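Local structure of succinate dehydrogenase subunit A (Mycolicibacterium smegmatis, 7D6V) at residues F42-C54 and D134-I148. The protein probably oxidises succinate to fumarate at a covalently bound FAD, as the flavoprotein subunit of a membrane-bound succinate dehydrogenase that passes electrons to quinone. Numbering follows the deposited sequence.
With FAD (flavin-adenine dinucleotide), chain D.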
ATOM      1  N   PHE A  42      -0.071 -10.112  -8.254  1.00 13.43           N
ATOM      2  CA  PHE A  42       0.106  -9.043  -9.227  1.00 13.43           C
ATOM      3  C   PHE A  42       0.037  -7.681  -8.545  1.00 13.43           C
ATOM      4  O   PHE A  42      -0.944  -7.361  -7.869  1.00 13.43           O
ATOM      5  CB  PHE A  42      -0.962  -9.152 -10.314  1.00 13.43           C
ATOM      6  CG  PHE A  42      -0.693  -8.308 -11.525  1.00 13.43           C
ATOM      7  CD1 PHE A  42       0.601  -8.001 -11.901  1.00 13.43           C
ATOM      8  CD2 PHE A  42      -1.738  -7.829 -12.293  1.00 13.43           C
ATOM      9  CE1 PHE A  42       0.844  -7.228 -13.016  1.00 13.43           C
ATOM     10  CE2 PHE A  42      -1.500  -7.058 -13.408  1.00 13.43           C
ATOM     11  CZ  PHE A  42      -0.208  -6.756 -13.769  1.00 13.43           C
ATOM     12  N   GLY A  43       1.081  -6.875  -8.733  1.00 13.80           N
ATOM     13  CA  GLY A  43       1.123  -5.553  -8.143  1.00 13.80           C
ATOM     14  C   GLY A  43       1.636  -5.490  -6.725  1.00 13.80           C
ATOM     15  O   GLY A  43       1.434  -4.475  -6.055  1.00 13.80           O
ATOM     16  N   LYS A  44       2.297  -6.540  -6.240  1.00 14.25           N
ATOM     17  CA  LYS A  44       2.767  -6.603  -4.861  1.00 14.25           C
ATOM     18  C   LYS A  44       4.274  -6.824  -4.782  1.00 14.25           C
ATOM     19  O   LYS A  44       4.769  -7.412  -3.821  1.00 14.25           O
ATOM     20  CB  LYS A  44       2.027  -7.696  -4.092  1.00 14.25           C
ATOM     21  CG  LYS A  44       0.521  -7.554  -4.119  1.00 14.25           C
ATOM     22  CD  LYS A  44      -0.115  -8.242  -2.932  1.00 14.25           C
ATOM     23  CE  LYS A  44      -1.613  -8.032  -2.917  1.00 14.25           C
ATOM     24  NZ  LYS A  44      -1.968  -6.607  -3.111  1.00 14.25           N
ATOM     25  N   ALA A  45       5.014  -6.355  -5.779  1.00 15.53           N
ATOM     26  CA  ALA A  45       6.460  -6.489  -5.779  1.00 15.53           C
ATOM     27  C   ALA A  45       7.092  -5.491  -4.811  1.00 15.53           C
ATOM     28  O   ALA A  45       6.430  -4.606  -4.269  1.00 15.53           O
ATOM     29  CB  ALA A  45       7.016  -6.294  -7.187  1.00 15.53           C
ATOM     30  N   HIS A  46       8.403  -5.639  -4.608  1.00 17.33           N
ATOM     31  CA  HIS A  46       9.121  -4.813  -3.643  1.00 17.33           C
ATOM     32  C   HIS A  46       9.103  -3.335  -4.008  1.00 17.33           C
ATOM     33  O   HIS A  46       9.398  -2.493  -3.155  1.00 17.33           O
ATOM     34  CB  HIS A  46      10.563  -5.310  -3.519  1.00 17.33           C
ATOM     35  CG  HIS A  46      11.356  -4.629  -2.449  1.00 17.33           C
ATOM     36  ND1 HIS A  46      11.375  -5.066  -1.143  1.00 17.33           N
ATOM     37  CD2 HIS A  46      12.175  -3.552  -2.496  1.00 17.33           C
ATOM     38  CE1 HIS A  46      12.162  -4.283  -0.429  1.00 17.33           C
ATOM     39  NE2 HIS A  46      12.660  -3.355  -1.226  1.00 17.33           N
ATOM     40  N   THR A  47       8.756  -3.000  -5.253  1.00 15.72           N
ATOM     41  CA  THR A  47       8.684  -1.603  -5.664  1.00 15.72           C
ATOM     42  C   THR A  47       7.679  -0.813  -4.830  1.00 15.72           C
ATOM     43  O   THR A  47       7.846   0.398  -4.647  1.00 15.72           O
ATOM     44  CB  THR A  47       8.337  -1.527  -7.154  1.00 15.72           C
ATOM     45  OG1 THR A  47       9.314  -2.255  -7.905  1.00 15.72           O
ATOM     46  CG2 THR A  47       8.315  -0.090  -7.647  1.00 15.72           C
ATOM     47  N   VAL A  48       6.650  -1.476  -4.296  1.00 15.82           N
ATOM     48  CA  VAL A  48       5.628  -0.785  -3.514  1.00 15.82           C
ATOM     49  C   VAL A  48       6.206  -0.133  -2.267  1.00 15.82           C
ATOM     50  O   VAL A  48       5.609   0.802  -1.727  1.00 15.82           O
ATOM     51  CB  VAL A  48       4.488  -1.750  -3.113  1.00 15.82           C
ATOM     52  CG1 VAL A  48       3.844  -2.360  -4.332  1.00 15.82           C
ATOM     53  CG2 VAL A  48       4.983  -2.821  -2.157  1.00 15.82           C
ATOM     54  N   MET A  49       7.356  -0.611  -1.786  1.00 18.15           N
ATOM     55  CA  MET A  49       7.900  -0.141  -0.520  1.00 18.15           C
ATOM     56  C   MET A  49       8.664   1.169  -0.639  1.00 18.15           C
ATOM     57  O   MET A  49       8.930   1.804   0.385  1.00 18.15           O
ATOM     58  CB  MET A  49       8.808  -1.213   0.085  1.00 18.15           C
ATOM     59  CG  MET A  49       8.119  -2.544   0.313  1.00 18.15           C
ATOM     60  SD  MET A  49       9.180  -3.759   1.111  1.00 18.15           S
ATOM     61  CE  MET A  49       9.191  -3.136   2.786  1.00 18.15           C
ATOM     62  N   ALA A  50       9.021   1.589  -1.849  1.00 17.60           N
ATOM     63  CA  ALA A  50       9.768   2.828  -2.018  1.00 17.60           C
ATOM     64  C   ALA A  50       8.902   4.033  -1.668  1.00 17.60           C
ATOM     65  O   ALA A  50       7.726   4.102  -2.034  1.00 17.60           O
ATOM     66  CB  ALA A  50      10.285   2.944  -3.449  1.00 17.60           C
ATOM     67  N   GLU A  51       9.493   4.989  -0.951  1.00 19.97           N
ATOM     68  CA  GLU A  51       8.769   6.157  -0.459  1.00 19.97           C
ATOM     69  C   GLU A  51       9.387   7.480  -0.895  1.00 19.97           C
ATOM     70  O   GLU A  51       8.972   8.532  -0.398  1.00 19.97           O
ATOM     71  CB  GLU A  51       8.675   6.127   1.069  1.00 19.97           C
ATOM     72  CG  GLU A  51       8.344   4.778   1.665  1.00 19.97           C
ATOM     73  CD  GLU A  51       8.016   4.867   3.142  1.00 19.97           C
ATOM     74  OE1 GLU A  51       8.948   4.784   3.969  1.00 19.97           O
ATOM     75  OE2 GLU A  51       6.825   5.031   3.476  1.00 19.97           O
ATOM     76  N   GLY A  52      10.356   7.466  -1.801  1.00 17.95           N
ATOM     77  CA  GLY A  52      11.009   8.702  -2.182  1.00 17.95           C
ATOM     78  C   GLY A  52      10.474   9.311  -3.459  1.00 17.95           C
ATOM     79  O   GLY A  52       9.368   9.856  -3.477  1.00 17.95           O
ATOM     80  N   GLY A  53      11.249   9.227  -4.535  1.00 15.82           N
ATOM     81  CA  GLY A  53      10.832   9.820  -5.789  1.00 15.82           C
ATOM     82  C   GLY A  53      11.663   9.291  -6.934  1.00 15.82           C
ATOM     83  O   GLY A  53      12.547   8.451  -6.756  1.00 15.82           O
ATOM     84  N   CYS A  54      11.354   9.787  -8.128  1.00 15.29           N
ATOM     85  CA  CYS A  54      12.089   9.459  -9.342  1.00 15.29           C
ATOM     86  C   CYS A  54      12.961  10.642  -9.718  1.00 15.29           C
ATOM     87  O   CYS A  54      12.455  11.751  -9.910  1.00 15.29           O
ATOM     88  CB  CYS A  54      11.143   9.127 -10.494  1.00 15.29           C
ATOM     89  SG  CYS A  54      10.296   7.567 -10.358  1.00 15.29           S
ATOM     90  N   ASP A 134       4.716  10.191   0.468  1.00 18.81           N
ATOM     91  CA  ASP A 134       5.778   9.193   0.436  1.00 18.81           C
ATOM     92  C   ASP A 134       5.138   7.855   0.082  1.00 18.81           C
ATOM     93  O   ASP A 134       5.015   6.960   0.921  1.00 18.81           O
ATOM     94  CB  ASP A 134       6.503   9.131   1.784  1.00 18.81           C
ATOM     95  CG  ASP A 134       7.315  10.378   2.068  1.00 18.81           C
ATOM     96  OD1 ASP A 134       7.784  11.020   1.107  1.00 18.81           O
ATOM     97  OD2 ASP A 134       7.480  10.721   3.257  1.00 18.81           O
ATOM     98  N   ARG A 135       4.742   7.722  -1.188  1.00 16.32           N
ATOM     99  CA  ARG A 135       4.237   6.467  -1.727  1.00 16.32           C
ATOM    100  C   ARG A 135       4.567   6.331  -3.208  1.00 16.32           C
ATOM    101  O   ARG A 135       3.774   5.765  -3.967  1.00 16.32           O
ATOM    102  CB  ARG A 135       2.730   6.332  -1.485  1.00 16.32           C
ATOM    103  CG  ARG A 135       1.928   7.577  -1.777  1.00 16.32           C
ATOM    104  CD  ARG A 135       0.452   7.347  -1.509  1.00 16.32           C
ATOM    105  NE  ARG A 135      -0.349   8.522  -1.838  1.00 16.32           N
ATOM    106  CZ  ARG A 135      -0.496   9.571  -1.035  1.00 16.32           C
ATOM    107  NH1 ARG A 135      -1.245  10.597  -1.413  1.00 16.32           N
ATOM    108  NH2 ARG A 135       0.103   9.594   0.147  1.00 16.32           N
ATOM    109  N   THR A 136       5.709   6.871  -3.639  1.00 15.40           N
ATOM    110  CA  THR A 136       5.994   6.973  -5.066  1.00 15.40           C
ATOM    111  C   THR A 136       6.102   5.601  -5.722  1.00 15.40           C
ATOM    112  O   THR A 136       5.635   5.408  -6.849  1.00 15.40           O
ATOM    113  CB  THR A 136       7.274   7.779  -5.283  1.00 15.40           C
ATOM    114  OG1 THR A 136       7.240   8.951  -4.462  1.00 15.40           O
ATOM    115  CG2 THR A 136       7.396   8.198  -6.732  1.00 15.40           C
ATOM    116  N   GLY A 137       6.721   4.637  -5.036  1.00 14.35           N
ATOM    117  CA  GLY A 137       6.810   3.296  -5.592  1.00 14.35           C
ATOM    118  C   GLY A 137       5.451   2.656  -5.792  1.00 14.35           C
ATOM    119  O   GLY A 137       5.207   1.990  -6.803  1.00 14.35           O
ATOM    120  N   LEU A 138       4.547   2.852  -4.831  1.00 14.11           N
ATOM    121  CA  LEU A 138       3.185   2.353  -4.976  1.00 14.11           C
ATOM    122  C   LEU A 138       2.496   2.981  -6.178  1.00 14.11           C
ATOM    123  O   LEU A 138       1.821   2.286  -6.946  1.00 14.11           O
ATOM    124  CB  LEU A 138       2.389   2.627  -3.702  1.00 14.11           C
ATOM    125  CG  LEU A 138       0.904   2.273  -3.750  1.00 14.11           C
ATOM    126  CD1 LEU A 138       0.718   0.769  -3.739  1.00 14.11           C
ATOM    127  CD2 LEU A 138       0.162   2.917  -2.596  1.00 14.11           C
ATOM    128  N   GLU A 139       2.662   4.291  -6.362  1.00 14.56           N
ATOM    129  CA  GLU A 139       2.064   4.962  -7.511  1.00 14.56           C
ATOM    130  C   GLU A 139       2.612   4.405  -8.817  1.00 14.56           C
ATOM    131  O   GLU A 139       1.852   4.138  -9.755  1.00 14.56           O
ATOM    132  CB  GLU A 139       2.312   6.467  -7.420  1.00 14.56           C
ATOM    133  CG  GLU A 139       1.739   7.280  -8.566  1.00 14.56           C
ATOM    134  CD  GLU A 139       0.239   7.465  -8.462  1.00 14.56           C
ATOM    135  OE1 GLU A 139      -0.465   7.158  -9.443  1.00 14.56           O
ATOM    136  OE2 GLU A 139      -0.236   7.919  -7.402  1.00 14.56           O
ATOM    137  N   ILE A 140       3.928   4.199  -8.885  1.00 14.06           N
ATOM    138  CA  ILE A 140       4.549   3.690 -10.105  1.00 14.06           C
ATOM    139  C   ILE A 140       4.014   2.303 -10.439  1.00 14.06           C
ATOM    140  O   ILE A 140       3.608   2.028 -11.577  1.00 14.06           O
ATOM    141  CB  ILE A 140       6.080   3.676  -9.954  1.00 14.06           C
ATOM    142  CG1 ILE A 140       6.628   5.098  -9.963  1.00 14.06           C
ATOM    143  CG2 ILE A 140       6.721   2.860 -11.059  1.00 14.06           C
ATOM    144  CD1 ILE A 140       8.007   5.196  -9.390  1.00 14.06           C
ATOM    145  N   ILE A 141       4.000   1.408  -9.449  1.00 13.67           N
ATOM    146  CA  ILE A 141       3.607   0.030  -9.723  1.00 13.67           C
ATOM    147  C   ILE A 141       2.113  -0.061 -10.025  1.00 13.67           C
ATOM    148  O   ILE A 141       1.694  -0.830 -10.898  1.00 13.67           O
ATOM    149  CB  ILE A 141       4.038  -0.894  -8.567  1.00 13.67           C
ATOM    150  CG1 ILE A 141       3.980  -2.360  -9.005  1.00 13.67           C
ATOM    151  CG2 ILE A 141       3.205  -0.657  -7.325  1.00 13.67           C
ATOM    152  CD1 ILE A 141       4.749  -3.293  -8.106  1.00 13.67           C
ATOM    153  N   ARG A 142       1.287   0.735  -9.333  1.00 13.07           N
ATOM    154  CA  ARG A 142      -0.138   0.771  -9.644  1.00 13.07           C
ATOM    155  C   ARG A 142      -0.369   1.251 -11.066  1.00 13.07           C
ATOM    156  O   ARG A 142      -1.180   0.676 -11.800  1.00 13.07           O
ATOM    157  CB  ARG A 142      -0.869   1.693  -8.672  1.00 13.07           C
ATOM    158  CG  ARG A 142      -1.361   1.039  -7.411  1.00 13.07           C
ATOM    159  CD  ARG A 142      -2.436  -0.002  -7.642  1.00 13.07           C
ATOM    160  NE  ARG A 142      -2.607  -0.780  -6.421  1.00 13.07           N
ATOM    161  CZ  ARG A 142      -1.804  -1.773  -6.060  1.00 13.07           C
ATOM    162  NH1 ARG A 142      -0.794  -2.123  -6.838  1.00 13.07           N
ATOM    163  NH2 ARG A 142      -2.013  -2.420  -4.928  1.00 13.07           N
ATOM    164  N   THR A 143       0.333   2.312 -11.468  1.00 12.98           N
ATOM    165  CA  THR A 143       0.162   2.852 -12.808  1.00 12.98           C
ATOM    166  C   THR A 143       0.553   1.828 -13.863  1.00 12.98           C
ATOM    167  O   THR A 143      -0.160   1.645 -14.854  1.00 12.98           O
ATOM    168  CB  THR A 143       0.988   4.127 -12.957  1.00 12.98           C
ATOM    169  OG1 THR A 143       0.754   4.974 -11.828  1.00 12.98           O
ATOM    170  CG2 THR A 143       0.594   4.869 -14.202  1.00 12.98           C
ATOM    171  N   LEU A 144       1.675   1.137 -13.656  1.00 12.86           N
ATOM    172  CA  LEU A 144       2.106   0.140 -14.632  1.00 12.86           C
ATOM    173  C   LEU A 144       1.128  -1.029 -14.712  1.00 12.86           C
ATOM    174  O   LEU A 144       0.792  -1.490 -15.811  1.00 12.86           O
ATOM    175  CB  LEU A 144       3.510  -0.347 -14.288  1.00 12.86           C
ATOM    176  CG  LEU A 144       4.614   0.693 -14.471  1.00 12.86           C
ATOM    177  CD1 LEU A 144       5.923   0.174 -13.921  1.00 12.86           C
ATOM    178  CD2 LEU A 144       4.761   1.071 -15.930  1.00 12.86           C
ATOM    179  N   GLN A 145       0.654  -1.516 -13.563  1.00 12.90           N
ATOM    180  CA  GLN A 145      -0.294  -2.628 -13.560  1.00 12.90           C
ATOM    181  C   GLN A 145      -1.606  -2.246 -14.241  1.00 12.90           C
ATOM    182  O   GLN A 145      -2.165  -3.027 -15.025  1.00 12.90           O
ATOM    183  CB  GLN A 145      -0.526  -3.084 -12.121  1.00 12.90           C
ATOM    184  CG  GLN A 145      -1.801  -3.853 -11.877  1.00 12.90           C
ATOM    185  CD  GLN A 145      -2.109  -3.978 -10.403  1.00 12.90           C
ATOM    186  OE1 GLN A 145      -1.484  -3.325  -9.572  1.00 12.90           O
ATOM    187  NE2 GLN A 145      -3.073  -4.821 -10.068  1.00 12.90           N
ATOM    188  N   GLN A 146      -2.104  -1.039 -13.971  1.00 12.71           N
ATOM    189  CA  GLN A 146      -3.337  -0.598 -14.607  1.00 12.71           C
ATOM    190  C   GLN A 146      -3.143  -0.345 -16.095  1.00 12.71           C
ATOM    191  O   GLN A 146      -4.078  -0.533 -16.880  1.00 12.71           O
ATOM    192  CB  GLN A 146      -3.862   0.648 -13.902  1.00 12.71           C
ATOM    193  CG  GLN A 146      -4.420   0.354 -12.524  1.00 12.71           C
ATOM    194  CD  GLN A 146      -4.526   1.586 -11.659  1.00 12.71           C
ATOM    195  OE1 GLN A 146      -4.065   2.661 -12.032  1.00 12.71           O
ATOM    196  NE2 GLN A 146      -5.129   1.433 -10.491  1.00 12.71           N
ATOM    197  N   LYS A 147      -1.941   0.059 -16.510  1.00 12.92           N
ATOM    198  CA  LYS A 147      -1.654   0.174 -17.935  1.00 12.92           C
ATOM    199  C   LYS A 147      -1.670  -1.193 -18.609  1.00 12.92           C
ATOM    200  O   LYS A 147      -2.158  -1.332 -19.736  1.00 12.92           O
ATOM    201  CB  LYS A 147      -0.310   0.871 -18.137  1.00 12.92           C
ATOM    202  CG  LYS A 147       0.138   0.967 -19.578  1.00 12.92           C
ATOM    203  CD  LYS A 147      -0.831   1.781 -20.406  1.00 12.92           C
ATOM    204  CE  LYS A 147      -0.336   1.924 -21.829  1.00 12.92           C
ATOM    205  NZ  LYS A 147      -1.348   2.556 -22.708  1.00 12.92           N
ATOM    206  N   ILE A 148      -1.144  -2.216 -17.930  1.00 13.16           N
ATOM    207  CA  ILE A 148      -1.235  -3.580 -18.450  1.00 13.16           C
ATOM    208  C   ILE A 148      -2.693  -3.993 -18.610  1.00 13.16           C
ATOM    209  O   ILE A 148      -3.086  -4.585 -19.627  1.00 13.16           O
ATOM    210  CB  ILE A 148      -0.479  -4.559 -17.532  1.00 13.16           C
ATOM    211  CG1 ILE A 148       0.998  -4.184 -17.425  1.00 13.16           C
ATOM    212  CG2 ILE A 148      -0.643  -5.990 -18.024  1.00 13.16           C
ATOM    213  CD1 ILE A 148       1.823  -4.635 -18.589  1.00 13.16           C
TER
HETATM  214  PA  FAD D 701      10.960  -5.632  -7.783  1.00 47.92           P
HETATM  215  O1A FAD D 701       9.773  -4.909  -8.302  1.00 60.35           O
HETATM  216  O2A FAD D 701      11.421  -5.372  -6.401  1.00 49.78           O
HETATM  217  O5B FAD D 701      10.624  -7.191  -7.858  1.00 56.78           O
HETATM  218  C5B FAD D 701      11.084  -8.048  -8.887  1.00 44.11           C
HETATM  219  C4B FAD D 701       9.971  -8.994  -9.306  1.00 52.81           C
HETATM  220  O4B FAD D 701      10.514 -10.239  -9.732  1.00 51.81           O
HETATM  221  C3B FAD D 701       8.998  -9.336  -8.203  1.00 50.05           C
HETATM  222  O3B FAD D 701       7.695  -9.281  -8.763  1.00 55.52           O
HETATM  223  C2B FAD D 701       9.303 -10.770  -7.859  1.00 47.82           C
HETATM  224  O2B FAD D 701       8.164 -11.478  -7.389  1.00 66.09           O
HETATM  225  C1B FAD D 701       9.761 -11.308  -9.182  1.00 53.66           C
HETATM  226  N9A FAD D 701      10.601 -12.504  -9.010  1.00 52.69           N
HETATM  227  C8A FAD D 701      11.728 -12.590  -8.306  1.00 42.11           C
HETATM  228  N7A FAD D 701      12.237 -13.833  -8.370  1.00 48.96           N
HETATM  229  C5A FAD D 701      11.417 -14.566  -9.128  1.00 47.12           C
HETATM  230  C6A FAD D 701      11.356 -15.956  -9.605  1.00 47.41           C
HETATM  231  N6A FAD D 701      12.301 -16.850  -9.275  1.00 50.65           N
HETATM  232  N1A FAD D 701      10.323 -16.307 -10.380  1.00 47.33           N
HETATM  233  C2A FAD D 701       9.369 -15.441 -10.731  1.00 51.28           C
HETATM  234  N3A FAD D 701       9.362 -14.170 -10.336  1.00 51.84           N
HETATM  235  C4A FAD D 701      10.340 -13.683  -9.550  1.00 48.04           C
HETATM  236  N1  FAD D 701      14.724   3.281  -4.525  1.00 62.94           N
HETATM  237  C2  FAD D 701      14.558   4.600  -4.741  1.00 63.04           C
HETATM  238  O2  FAD D 701      15.000   5.086  -5.786  1.00 56.25           O
HETATM  239  N3  FAD D 701      13.940   5.411  -3.882  1.00 65.67           N
HETATM  240  C4  FAD D 701      13.443   4.968  -2.735  1.00 65.21           C
HETATM  241  O4  FAD D 701      12.872   5.740  -1.954  1.00 66.69           O
HETATM  242  C4X FAD D 701      13.580   3.540  -2.409  1.00 60.33           C
HETATM  243  N5  FAD D 701      13.097   3.026  -1.267  1.00 60.90           N
HETATM  244  C5X FAD D 701      13.235   1.718  -1.005  1.00 55.02           C
HETATM  245  C6  FAD D 701      12.729   1.204   0.178  1.00 53.65           C
HETATM  246  C7  FAD D 701      12.869  -0.141   0.460  1.00 50.56           C
HETATM  247  C7M FAD D 701      12.328  -0.710   1.738  1.00 49.65           C
HETATM  248  C8  FAD D 701      13.557  -1.028  -0.500  1.00 47.62           C
HETATM  249  C8M FAD D 701      13.708  -2.489  -0.195  1.00 42.14           C
HETATM  250  C9  FAD D 701      14.061  -0.523  -1.684  1.00 49.32           C
HETATM  251  C9A FAD D 701      13.923   0.821  -1.964  1.00 54.45           C
HETATM  252  N10 FAD D 701      14.434   1.335  -3.158  1.00 55.67           N
HETATM  253  C10 FAD D 701      14.269   2.701  -3.404  1.00 57.06           C
HETATM  254  C1' FAD D 701      15.102   0.474  -4.127  1.00 52.27           C
HETATM  255  C2' FAD D 701      14.157   0.191  -5.289  1.00 57.37           C
HETATM  256  O2' FAD D 701      12.819   0.069  -4.815  1.00 60.89           O
HETATM  257  C3' FAD D 701      14.490  -1.105  -6.005  1.00 54.68           C
HETATM  258  O3' FAD D 701      15.765  -0.970  -6.616  1.00 59.71           O
HETATM  259  C4' FAD D 701      13.461  -1.400  -7.085  1.00 52.15           C
HETATM  260  O4' FAD D 701      12.178  -1.548  -6.496  1.00 56.02           O
HETATM  261  C5' FAD D 701      13.775  -2.668  -7.854  1.00 53.37           C
HETATM  262  O5' FAD D 701      12.654  -2.953  -8.678  1.00 50.83           O
HETATM  263  P   FAD D 701      12.605  -4.197  -9.672  1.00 52.77           P
HETATM  264  O1P FAD D 701      11.488  -3.950 -10.623  1.00 55.36           O
HETATM  265  O2P FAD D 701      13.963  -4.452 -10.220  1.00 55.97           O
HETATM  266  O3P FAD D 701      12.235  -5.453  -8.738  1.00 53.35           O
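Val48 and Ile141 meet branch to branch, Val48 CG1 lying 3.5 Å from Ile141 CG2. With chi1 at -165° the CG1 branch of Ile141 lies anti to the backbone N, and its CD1 ends against Ala45 CB and Thr47 CB. One turn farther along the helix, Gln145 lays its CG over one face of the Phe42 ring, a CH-pi contact 4.0 Å from the centroid; amide and ring planes are 54° apart. Arg142, which lies between Ile141 and Gln145 in sequence, points the edge of its guanidinium at Gly43 O, NH1 giving a nearly straight (173°) but weak hydrogen bond, while Leu138 CD1 sits over a guanidinium face.

The loop is the flavin-attachment segment of the FAD-binding domain of the succinate dehydrogenase/fumarate reductase flavoproteins: His46 NE2 is bonded covalently to FAD C8M, and Thr47 OG1 donates to the phosphate oxygen O1A (2.7 Å). On the helix side of the loop, Gly137 brings bare backbone against the 3-10 segment 46-49, its CA 3.2 Å from Thr47 O, and Gly137 N donates to Ala50 O from above the carbonyl plane. Thr136 OG1 likewise donates a hydrogen bond to Gly52 O from well out of the carbonyl plane. Nearby, Glu51 and Asp134 touch through CB atoms, 3.8 Å apart; their carboxylates pair elsewhere, Glu51 with Lys58 of the iron-sulfur subunit and Asp134 with Arg119.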